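Local coordinates for protein amine Dehydrogenase (Pseudomonas putida, PDB 1JMX) that probably carries electrons through two covalently attached c-type hemes, as the heme-binding alpha subunit of a quinohemoprotein amine dehydrogenase, at residues S201-P204 with F210-E213; R239-V244 with N248-F253; G182-S187 with G258-R263; G228-I231 with E237-G240. All blocks are in the same frame, centred on the assembly; numbering follows the deposited sequence.

All four contacts lie in one closed antiparallel barrel of eight strands, which run round it in chain order within domain II of the subunit. Contacts 1, 4 and 2 follow one another along the chain, each inside a beta hairpin, and all three are nested in the loop that contact 3 closes by bringing 182-187 up to 258-263. Their centres lie about 7 to 13 Å apart; contacts 2 and 4 are nearest, sharing Arg-239 and Gly-240. Trp-238 of contact 4 meets Phe-210 of contact 1 and Met-260 of contact 3 and hydrogen-bonds to Gln-251 of contact 2, so side chains from several strands of the barrel share one core around Trp-238.

Contact 1 (S201-P204 with F210-E213)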
loop_
_atom_site.group_PDB
_atom_site.type_symbol
_atom_site.label_atom_id
_atom_site.label_comp_id
_atom_site.label_asym_id
_atom_site.label_seq_id
_atom_site.Cartn_x
_atom_site.Cartn_y
_atom_site.Cartn_z
ATOM N N SER A 201 18.418 -31.818 9.700
ATOM C CA SER A 201 18.070 -33.193 9.432
ATOM C C SER A 201 16.638 -33.239 8.899
ATOM O O SER A 201 15.698 -32.783 9.550
ATOM C CB SER A 201 18.195 -34.005 10.724
ATOM O OG SER A 201 17.950 -35.387 10.504
ATOM N N VAL A 202 16.494 -33.752 7.686
ATOM C CA VAL A 202 15.195 -33.876 7.042
ATOM C C VAL A 202 14.861 -35.356 6.981
ATOM O O VAL A 202 15.654 -36.149 6.487
ATOM C CB VAL A 202 15.226 -33.318 5.599
ATOM C CG1 VAL A 202 13.846 -33.390 4.977
ATOM C CG2 VAL A 202 15.737 -31.890 5.592
ATOM N N THR A 203 13.717 -35.731 7.540
ATOM C CA THR A 203 13.282 -37.126 7.522
ATOM C C THR A 203 11.879 -37.137 6.935
ATOM O O THR A 203 11.113 -36.205 7.137
ATOM C CB THR A 203 13.264 -37.773 8.948
ATOM O OG1 THR A 203 12.243 -37.171 9.744
ATOM C CG2 THR A 203 14.608 -37.596 9.655
ATOM N N PRO A 204 11.515 -38.206 6.215
ATOM C CA PRO A 204 10.183 -38.300 5.605
ATOM C C PRO A 204 9.008 -38.403 6.575
ATOM O O PRO A 204 9.161 -38.682 7.771
ATOM C CB PRO A 204 10.298 -39.557 4.742
ATOM C CG PRO A 204 11.192 -40.433 5.574
ATOM C CD PRO A 204 12.280 -39.447 5.992
ATOM N N PHE A 210 7.599 -33.463 5.544
ATOM C CA PHE A 210 8.773 -33.992 6.229
ATOM C C PHE A 210 8.832 -33.487 7.654
ATOM O O PHE A 210 8.135 -32.535 8.026
ATOM C CB PHE A 210 10.071 -33.512 5.554
ATOM C CG PHE A 210 10.143 -33.764 4.075
ATOM C CD1 PHE A 210 10.696 -34.945 3.583
ATOM C CD2 PHE A 210 9.692 -32.806 3.168
ATOM C CE1 PHE A 210 10.798 -35.166 2.216
ATOM C CE2 PHE A 210 9.789 -33.018 1.794
ATOM C CZ PHE A 210 10.342 -34.197 1.317
ATOM N N LYS A 211 9.667 -34.156 8.447
ATOM C CA LYS A 211 9.946 -33.773 9.828
ATOM C C LYS A 211 11.286 -33.061 9.663
ATOM O O LYS A 211 12.113 -33.473 8.845
ATOM C CB LYS A 211 10.118 -34.997 10.733
ATOM C CG LYS A 211 8.833 -35.764 11.039
ATOM C CD LYS A 211 9.093 -36.767 12.163
ATOM C CE LYS A 211 7.853 -37.585 12.529
ATOM N NZ LYS A 211 8.131 -38.530 13.667
ATOM N N VAL A 212 11.500 -31.987 10.411
ATOM C CA VAL A 212 12.736 -31.216 10.278
ATOM C C VAL A 212 13.385 -30.946 11.627
ATOM O O VAL A 212 12.714 -30.634 12.609
ATOM C CB VAL A 212 12.482 -29.846 9.561
ATOM C CG1 VAL A 212 13.799 -29.153 9.245
ATOM C CG2 VAL A 212 11.678 -30.041 8.278
ATOM N N GLU A 213 14.708 -31.044 11.652
ATOM C CA GLU A 213 15.468 -30.808 12.869
ATOM C C GLU A 213 16.649 -29.910 12.542
ATOM O O GLU A 213 17.474 -30.236 11.698
ATOM C CB GLU A 213 15.971 -32.135 13.441
ATOM C CG GLU A 213 16.605 -32.030 14.812
ATOM C CD GLU A 213 15.732 -32.627 15.911
ATOM O OE1 GLU A 213 15.520 -31.946 16.954
ATOM O OE2 GLU A 213 15.266 -33.782 15.738
#
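Val-202 and Phe-210 meet on a slant, CG1 of Val-202 lying 3.8 Å from CD1 of the Phe-210 ring. CG1 is held anti to the backbone N (chi1 -177°), which aims this methyl at the phenyl group. The carbonyl O of Thr-203 lies at the ring edge, near its plane, and 3.3 Å from Phe-210 CB. Among Ser-201, Thr-203, Lys-211 and Glu-213, which share the other side of the sheet, Thr-203 OG1 presses against the root of the lysine, 3.2 Å from Lys-211 CB, while the extended chain of Lys-211 leads its amine away. Ser-201 and Glu-213 meet through their CB atoms at 4.0 Å; the glutamate then bends off to a salt bridge with Lys-215. Four backbone bonds hold these pairs in antiparallel register. The straightest runs from Thr-203 N to Lys-211 O (174°), and the return bond from Lys-211 N to Thr-203 O is 2.8 Å long. This hairpin of strands 194-204 and 209-218 is flanked by strand 182-190 through Val-202 and by strand 223-233 through Phe-210 and Val-212, while both valines pack on Trp-238 of strand 237-244.

Contact 2 (R239-V244 with N248-F253); sequences RGNVKV and NLRQVF
Arg-239 to Val-244 and Asn-248 to Phe-253 run antiparallel as the arms of a beta hairpin, their axes 4.4 Å apart at an angle of 154°, with paired backbone bonds joining Gly-240 to Gln-251 and Val-242 to Leu-249. One of these, Gln-251 N to Gly-240 O, is 2.8 Å long, yet its donor stands 43° out of the carbonyl plane. On the face that carries Arg-239 and Val-252, the valine sets CG1 squarely over the centre of the guanidinium, 3.7 Å from Arg-239 CZ. A bend at chi2 (-63°) folds the arginine back over this methyl, and its polar end goes on to a salt bridge with Glu-35. Farther along, the amides of Asn-241 and Asn-248 lie close, and Lys-243 CD rests beside the latter. The other face carries Val-242, Leu-249 and Gln-251: CG2 of Val-242 lies 3.7 Å from NE2 of Gln-251, whose amide oxygen turns to Trp-238. Near the turn, CG2 of Val-244 meets CD1 of Leu-249 at 4.2 Å. Strand 223-233 flanks the hairpin beyond 237-244, with Phe-224 touching Val-244 and Leu-249, and strand 259-266 flanks it beyond 247-256, with Met-264 touching Leu-249 and Gln-251.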
loop_
_atom_site.group_PDB
_atom_site.type_symbol
_atom_site.label_atom_id
_atom_site.label_comp_id
_atom_site.label_asym_id
_atom_site.label_seq_id
_atom_site.Cartn_x
_atom_site.Cartn_y
_atom_site.Cartn_z
ATOM N N ARG A 239 8.468 -25.281 1.780
ATOM C CA ARG A 239 7.816 -24.411 2.747
ATOM C C ARG A 239 7.855 -25.104 4.093
ATOM O O ARG A 239 7.287 -26.173 4.260
ATOM C CB ARG A 239 6.364 -24.134 2.345
ATOM C CG ARG A 239 6.229 -23.339 1.075
ATOM C CD ARG A 239 6.840 -21.957 1.218
ATOM N NE ARG A 239 6.728 -21.211 -0.028
ATOM C CZ ARG A 239 7.499 -21.418 -1.086
ATOM N NH1 ARG A 239 8.449 -22.339 -1.051
ATOM N NH2 ARG A 239 7.291 -20.740 -2.198
ATOM N N GLY A 240 8.512 -24.490 5.064
ATOM C CA GLY A 240 8.595 -25.117 6.362
ATOM C C GLY A 240 8.373 -24.198 7.533
ATOM O O GLY A 240 8.319 -22.979 7.392
ATOM N N ASN A 241 8.177 -24.808 8.696
ATOM C CA ASN A 241 7.981 -24.065 9.923
ATOM C C ASN A 241 8.797 -24.769 10.987
ATOM O O ASN A 241 8.583 -25.949 11.274
ATOM C CB ASN A 241 6.509 -24.022 10.329
ATOM C CG ASN A 241 6.270 -23.081 11.492
ATOM O OD1 ASN A 241 6.367 -23.468 12.668
ATOM N ND2 ASN A 241 6.008 -21.823 11.171
ATOM N N VAL A 242 9.747 -24.041 11.555
ATOM C CA VAL A 242 10.621 -24.590 12.570
ATOM C C VAL A 242 10.649 -23.716 13.806
ATOM O O VAL A 242 11.047 -22.551 13.758
ATOM C CB VAL A 242 12.055 -24.757 12.033
ATOM C CG1 VAL A 242 12.961 -25.304 13.114
ATOM C CG2 VAL A 242 12.054 -25.690 10.823
ATOM N N LYS A 243 10.206 -24.302 14.911
ATOM C CA LYS A 243 10.170 -23.638 16.199
ATOM C C LYS A 243 11.584 -23.629 16.791
ATOM O O LYS A 243 12.047 -24.646 17.333
ATOM C CB LYS A 243 9.216 -24.400 17.123
ATOM C CG LYS A 243 9.057 -23.812 18.509
ATOM C CD LYS A 243 8.131 -22.622 18.490
ATOM C CE LYS A 243 7.995 -22.002 19.872
ATOM N NZ LYS A 243 7.266 -20.693 19.794
ATOM N N VAL A 244 12.291 -22.509 16.612
ATOM C CA VAL A 244 13.649 -22.345 17.140
ATOM C C VAL A 244 13.571 -21.451 18.373
ATOM O O VAL A 244 13.416 -20.226 18.271
ATOM C CB VAL A 244 14.612 -21.716 16.104
ATOM C CG1 VAL A 244 16.013 -21.579 16.706
ATOM C CG2 VAL A 244 14.664 -22.564 14.843
ATOM N N ASN A 248 8.585 -19.195 16.040
ATOM C CA ASN A 248 8.306 -20.071 14.918
ATOM C C ASN A 248 8.892 -19.376 13.712
ATOM O O ASN A 248 8.620 -18.200 13.477
ATOM C CB ASN A 248 6.804 -20.253 14.719
ATOM C CG ASN A 248 6.256 -21.412 15.518
ATOM O OD1 ASN A 248 6.203 -22.553 15.034
ATOM N ND2 ASN A 248 5.866 -21.138 16.762
ATOM N N LEU A 249 9.737 -20.086 12.977
ATOM C CA LEU A 249 10.353 -19.522 11.794
ATOM C C LEU A 249 9.860 -20.233 10.543
ATOM O O LEU A 249 9.809 -21.458 10.502
ATOM C CB LEU A 249 11.874 -19.642 11.867
ATOM C CG LEU A 249 12.611 -19.090 13.091
ATOM C CD1 LEU A 249 14.090 -19.012 12.772
ATOM C CD2 LEU A 249 12.101 -17.718 13.467
ATOM N N ARG A 250 9.430 -19.452 9.560
ATOM C CA ARG A 250 8.982 -19.977 8.281
ATOM C C ARG A 250 10.224 -20.135 7.400
ATOM O O ARG A 250 11.155 -19.336 7.471
ATOM C CB ARG A 250 8.031 -18.984 7.614
ATOM C CG ARG A 250 6.557 -19.352 7.637
ATOM C CD ARG A 250 5.985 -19.470 9.053
ATOM N NE ARG A 250 4.514 -19.470 9.048
ATOM C CZ ARG A 250 3.737 -19.710 10.108
ATOM N NH1 ARG A 250 4.272 -19.990 11.299
ATOM N NH2 ARG A 250 2.410 -19.614 9.993
ATOM N N GLN A 251 10.237 -21.171 6.573
ATOM C CA GLN A 251 11.344 -21.424 5.669
ATOM C C GLN A 251 10.786 -21.403 4.259
ATOM O O GLN A 251 9.892 -22.176 3.934
ATOM C CB GLN A 251 11.953 -22.809 5.913
ATOM C CG GLN A 251 12.494 -23.054 7.308
ATOM C CD GLN A 251 13.163 -24.405 7.433
ATOM O OE1 GLN A 251 12.670 -25.407 6.914
ATOM N NE2 GLN A 251 14.299 -24.438 8.113
ATOM N N VAL A 252 11.276 -20.490 3.437
ATOM C CA VAL A 252 10.846 -20.416 2.050
ATOM C C VAL A 252 12.118 -20.628 1.229
ATOM O O VAL A 252 12.908 -19.699 1.010
ATOM C CB VAL A 252 10.181 -19.055 1.724
ATOM C CG1 VAL A 252 9.868 -18.956 0.246
ATOM C CG2 VAL A 252 8.915 -18.881 2.555
ATOM N N PHE A 253 12.358 -21.883 0.867
ATOM C CA PHE A 253 13.541 -22.239 0.098
ATOM C C PHE A 253 13.155 -22.840 -1.235
ATOM O O PHE A 253 12.005 -23.226 -1.458
ATOM C CB PHE A 253 14.399 -23.288 0.830
ATOM C CG PHE A 253 14.729 -22.950 2.257
ATOM C CD1 PHE A 253 14.933 -21.638 2.661
ATOM C CD2 PHE A 253 14.826 -23.963 3.207
ATOM C CE1 PHE A 253 15.225 -21.338 3.987
ATOM C CE2 PHE A 253 15.120 -23.670 4.534
ATOM C CZ PHE A 253 15.318 -22.351 4.922
#

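Contact 3 (G182-S187 with G258-R263); sequences GQWAFS and GEMKGR
A Met-aromatic contact in the barrel interior joins the first strand, 182-190, to the seventh, 259-266, which are not neighbours in the sheet. Met-260 lays its terminal methyl over one face of the Trp-184 indole, CE standing 3.5 Å from the centroid of the six-membered ring and only 13° off its normal, a close CH-pi contact. Its SD is over the same ring, 4.3 Å from that centroid, and the two side chains cross at about a right angle. Met-260 CG touches the rim as well, 3.6 Å from Trp-184 CZ3. The chain reaches over the ring because it stays extended beyond CG (chi2 -175°), bringing sulfur and methyl across in turn. At the far end of the indole the turn leading into the other strand closes in: Gly-258 O lies obliquely 3.4 Å from Trp-184 CZ3, and Glu-259 N is at the ring edge, 3.6 Å from the same carbon. The pyrrole end is fixed by a hydrogen bond from NE1 to Leu-180 O, while Ala-278 and Lys-280 of the intervening strand 269-280 touch the indole. Gly-258 O accepts a bond from Lys-283 NZ. Side chains of next-but-one strands meeting over the inner face of the strand between them, as here, fit the packed core of a closed antiparallel beta barrel.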
loop_
_atom_site.group_PDB
_atom_site.type_symbol
_atom_site.label_atom_id
_atom_site.label_comp_id
_atom_site.label_asym_id
_atom_site.label_seq_id
_atom_site.Cartn_x
_atom_site.Cartn_y
_atom_site.Cartn_z
ATOM N N GLY A 182 17.695 -36.612 4.470
ATOM C CA GLY A 182 19.114 -36.760 4.730
ATOM C C GLY A 182 19.608 -35.637 5.616
ATOM O O GLY A 182 18.810 -34.928 6.224
ATOM N N GLN A 183 20.923 -35.463 5.693
ATOM C CA GLN A 183 21.493 -34.402 6.509
ATOM C C GLN A 183 21.833 -33.238 5.591
ATOM O O GLN A 183 22.267 -33.433 4.449
ATOM C CB GLN A 183 22.740 -34.880 7.258
ATOM C CG GLN A 183 22.550 -36.165 8.077
ATOM C CD GLN A 183 21.433 -36.075 9.116
ATOM O OE1 GLN A 183 21.121 -34.994 9.617
ATOM N NE2 GLN A 183 20.833 -37.221 9.452
ATOM N N TRP A 184 21.615 -32.028 6.089
ATOM C CA TRP A 184 21.870 -30.837 5.302
ATOM C C TRP A 184 22.685 -29.808 6.060
ATOM O O TRP A 184 22.191 -29.191 6.996
ATOM C CB TRP A 184 20.547 -30.194 4.873
ATOM C CG TRP A 184 19.800 -30.952 3.828
ATOM C CD1 TRP A 184 19.094 -32.115 3.996
ATOM C CD2 TRP A 184 19.640 -30.580 2.454
ATOM N NE1 TRP A 184 18.504 -32.482 2.813
ATOM C CE2 TRP A 184 18.819 -31.560 1.849
ATOM C CE3 TRP A 184 20.108 -29.512 1.674
ATOM C CZ2 TRP A 184 18.455 -31.501 0.497
ATOM C CZ3 TRP A 184 19.747 -29.456 0.331
ATOM C CH2 TRP A 184 18.929 -30.444 -0.243
ATOM N N ALA A 185 23.923 -29.595 5.631
ATOM C CA ALA A 185 24.779 -28.600 6.270
ATOM C C ALA A 185 24.309 -27.230 5.816
ATOM O O ALA A 185 24.163 -26.991 4.618
ATOM C CB ALA A 185 26.237 -28.812 5.859
ATOM N N PHE A 186 24.046 -26.334 6.758
ATOM C CA PHE A 186 23.603 -25.001 6.384
ATOM C C PHE A 186 24.446 -23.853 6.939
ATOM O O PHE A 186 25.152 -23.983 7.947
ATOM C CB PHE A 186 22.109 -24.794 6.712
ATOM C CG PHE A 186 21.807 -24.658 8.183
ATOM C CD1 PHE A 186 21.360 -25.750 8.918
ATOM C CD2 PHE A 186 21.951 -23.429 8.829
ATOM C CE1 PHE A 186 21.057 -25.626 10.276
ATOM C CE2 PHE A 186 21.652 -23.295 10.186
ATOM C CZ PHE A 186 21.204 -24.397 10.911
ATOM N N SER A 187 24.344 -22.725 6.249
ATOM C CA SER A 187 25.038 -21.502 6.602
ATOM C C SER A 187 24.050 -20.382 6.305
ATOM O O SER A 187 23.244 -20.484 5.385
ATOM C CB SER A 187 26.288 -21.339 5.739
ATOM O OG SER A 187 26.975 -20.157 6.080
ATOM N N GLY A 258 20.084 -30.868 -4.860
ATOM C CA GLY A 258 20.628 -31.137 -3.531
ATOM C C GLY A 258 21.190 -29.905 -2.833
ATOM O O GLY A 258 22.136 -29.978 -2.045
ATOM N N GLU A 259 20.565 -28.769 -3.105
ATOM C CA GLU A 259 20.977 -27.498 -2.555
ATOM C C GLU A 259 19.706 -26.726 -2.244
ATOM O O GLU A 259 18.755 -26.748 -3.020
ATOM C CB GLU A 259 21.797 -26.762 -3.610
ATOM C CG GLU A 259 22.722 -25.684 -3.077
ATOM C CD GLU A 259 23.440 -24.930 -4.190
ATOM O OE1 GLU A 259 23.857 -23.773 -3.952
ATOM O OE2 GLU A 259 23.576 -25.481 -5.307
ATOM N N MET A 260 19.668 -26.100 -1.077
ATOM C CA MET A 260 18.517 -25.314 -0.672
ATOM C C MET A 260 18.886 -23.862 -0.503
ATOM O O MET A 260 19.795 -23.527 0.252
ATOM C CB MET A 260 17.930 -25.836 0.632
ATOM C CG MET A 260 17.044 -27.032 0.439
ATOM S SD MET A 260 16.291 -27.516 1.966
ATOM C CE MET A 260 16.067 -29.310 1.674
ATOM N N LYS A 261 18.192 -22.995 -1.222
ATOM C CA LYS A 261 18.463 -21.579 -1.121
ATOM C C LYS A 261 17.185 -20.837 -0.834
ATOM O O LYS A 261 16.146 -21.132 -1.412
ATOM C CB LYS A 261 19.129 -21.072 -2.390
ATOM C CG LYS A 261 20.602 -21.397 -2.434
ATOM C CD LYS A 261 21.022 -21.971 -3.779
ATOM C CE LYS A 261 20.495 -23.389 -3.958
ATOM N NZ LYS A 261 20.765 -23.941 -5.325
ATOM N N GLY A 262 17.262 -19.903 0.104
ATOM C CA GLY A 262 16.095 -19.133 0.460
ATOM C C GLY A 262 16.276 -18.257 1.679
ATOM O O GLY A 262 17.368 -17.749 1.954
ATOM N N ARG A 263 15.195 -18.119 2.433
ATOM C CA ARG A 263 15.191 -17.282 3.612
ATOM C C ARG A 263 14.356 -17.902 4.714
ATOM O O ARG A 263 13.352 -18.558 4.456
ATOM C CB ARG A 263 14.644 -15.904 3.236
ATOM C CG ARG A 263 14.671 -14.864 4.331
ATOM C CD ARG A 263 14.321 -13.505 3.762
ATOM N NE ARG A 263 14.478 -12.451 4.750
ATOM C CZ ARG A 263 13.476 -11.901 5.419
ATOM N NH1 ARG A 263 12.228 -12.294 5.204
ATOM N NH2 ARG A 263 13.733 -10.995 6.343
#

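Contact 4 (G228-I231 with E237-G240)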
loop_
_atom_site.group_PDB
_atom_site.type_symbol
_atom_site.label_atom_id
_atom_site.label_comp_id
_atom_site.label_asym_id
_atom_site.label_seq_id
_atom_site.Cartn_x
_atom_site.Cartn_y
_atom_site.Cartn_z
ATOM N N GLY A 228 10.505 -28.897 13.624
ATOM C CA GLY A 228 9.336 -28.460 12.886
ATOM C C GLY A 228 9.008 -29.395 11.750
ATOM O O GLY A 228 9.377 -30.571 11.772
ATOM N N SER A 229 8.315 -28.875 10.747
ATOM C CA SER A 229 7.941 -29.681 9.599
ATOM C C SER A 229 7.958 -28.855 8.328
ATOM O O SER A 229 8.064 -27.632 8.369
ATOM C CB SER A 229 6.563 -30.298 9.813
ATOM O OG SER A 229 5.618 -29.294 10.126
ATOM N N ALA A 230 7.851 -29.535 7.197
ATOM C CA ALA A 230 7.868 -28.864 5.915
ATOM C C ALA A 230 7.114 -29.663 4.861
ATOM O O ALA A 230 6.892 -30.869 5.014
ATOM C CB ALA A 230 9.294 -28.640 5.473
ATOM N N ILE A 231 6.665 -28.956 3.826
ATOM C CA ILE A 231 5.950 -29.544 2.706
ATOM C C ILE A 231 6.735 -29.112 1.486
ATOM O O ILE A 231 7.413 -28.088 1.506
ATOM C CB ILE A 231 4.490 -29.018 2.585
ATOM C CG1 ILE A 231 3.697 -29.365 3.847
ATOM C CG2 ILE A 231 3.783 -29.665 1.379
ATOM C CD1 ILE A 231 2.227 -28.956 3.793
ATOM N N GLU A 237 9.627 -26.205 -4.461
ATOM C CA GLU A 237 9.165 -25.162 -3.541
ATOM C C GLU A 237 8.964 -25.647 -2.112
ATOM O O GLU A 237 7.888 -26.101 -1.722
ATOM C CB GLU A 237 7.896 -24.486 -4.066
ATOM C CG GLU A 237 8.115 -23.588 -5.282
ATOM C CD GLU A 237 8.838 -22.275 -4.964
ATOM O OE1 GLU A 237 9.352 -22.090 -3.838
ATOM O OE2 GLU A 237 8.891 -21.409 -5.860
ATOM N N TRP A 238 10.024 -25.496 -1.328
ATOM C CA TRP A 238 10.059 -25.904 0.064
ATOM C C TRP A 238 9.462 -24.861 1.003
ATOM O O TRP A 238 9.898 -23.713 1.032
ATOM C CB TRP A 238 11.510 -26.191 0.447
ATOM C CG TRP A 238 11.752 -26.474 1.894
ATOM C CD1 TRP A 238 11.890 -25.557 2.900
ATOM C CD2 TRP A 238 11.961 -27.759 2.489
ATOM N NE1 TRP A 238 12.180 -26.193 4.082
ATOM C CE2 TRP A 238 12.231 -27.544 3.861
ATOM C CE3 TRP A 238 11.950 -29.071 1.997
ATOM C CZ2 TRP A 238 12.492 -28.600 4.748
ATOM C CZ3 TRP A 238 12.207 -30.116 2.875
ATOM C CH2 TRP A 238 12.474 -29.873 4.237
ATOM N N ARG A 239 8.468 -25.281 1.780
ATOM C CA ARG A 239 7.816 -24.411 2.747
ATOM C C ARG A 239 7.855 -25.104 4.093
ATOM O O ARG A 239 7.287 -26.173 4.260
ATOM C CB ARG A 239 6.364 -24.134 2.345
ATOM C CG ARG A 239 6.229 -23.339 1.075
ATOM C CD ARG A 239 6.840 -21.957 1.218
ATOM N NE ARG A 239 6.728 -21.211 -0.028
ATOM C CZ ARG A 239 7.499 -21.418 -1.086
ATOM N NH1 ARG A 239 8.449 -22.339 -1.051
ATOM N NH2 ARG A 239 7.291 -20.740 -2.198
ATOM N N GLY A 240 8.512 -24.490 5.064
ATOM C CA GLY A 240 8.595 -25.117 6.362
ATOM C C GLY A 240 8.373 -24.198 7.533
ATOM O O GLY A 240 8.319 -22.979 7.392
#
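Ala-230 sets its methyl on one face of the Trp-238 indole, within the antiparallel beta hairpin of strands 223-233 and 237-244. CB lies 3.3 Å from Trp-238 CZ2, offset toward the rim of the ring system, in a CH-pi contact whose approach is 25° off the normal of the six-membered ring. Trp-238 has CG anti to the backbone N (chi1 173°), which swings the indole back across the hairpin to lie against the alanine. Gly-240, paired with Ala-230, comes close as well: their CA atoms are 3.8 Å apart, and Ala-230 CB lies 3.7 Å from Gly-240 CA.

Next to this pair, Ile-231 and Arg-239 exchange two backbone bonds. Ile-231 N gives to Arg-239 O at 2.9 Å, and Arg-239 N gives to Ile-231 O in a nearly straight bond (176°) of 3.0 Å.

Farther out, Trp-238 NE1 is hydrogen-bonded to Gln-251 OE1, which fixes the rotation of the indole, and Phe-253 meets the ring with the two planes nearly parallel. Leu-180, from a loop, packs on the indole too. Near the turn of the hairpin the charges are shared: Glu-237 OE2 forms a salt bridge with Arg-79, while Arg-239 has Glu-35 as its second acidic partner. These two acids and two arginines probably balance one another. Between them Arg-239 grips a single oxygen end-on, with NH1 2.9 Å and NH2 3.0 Å from Glu-237 OE1, which lies in the guanidinium plane.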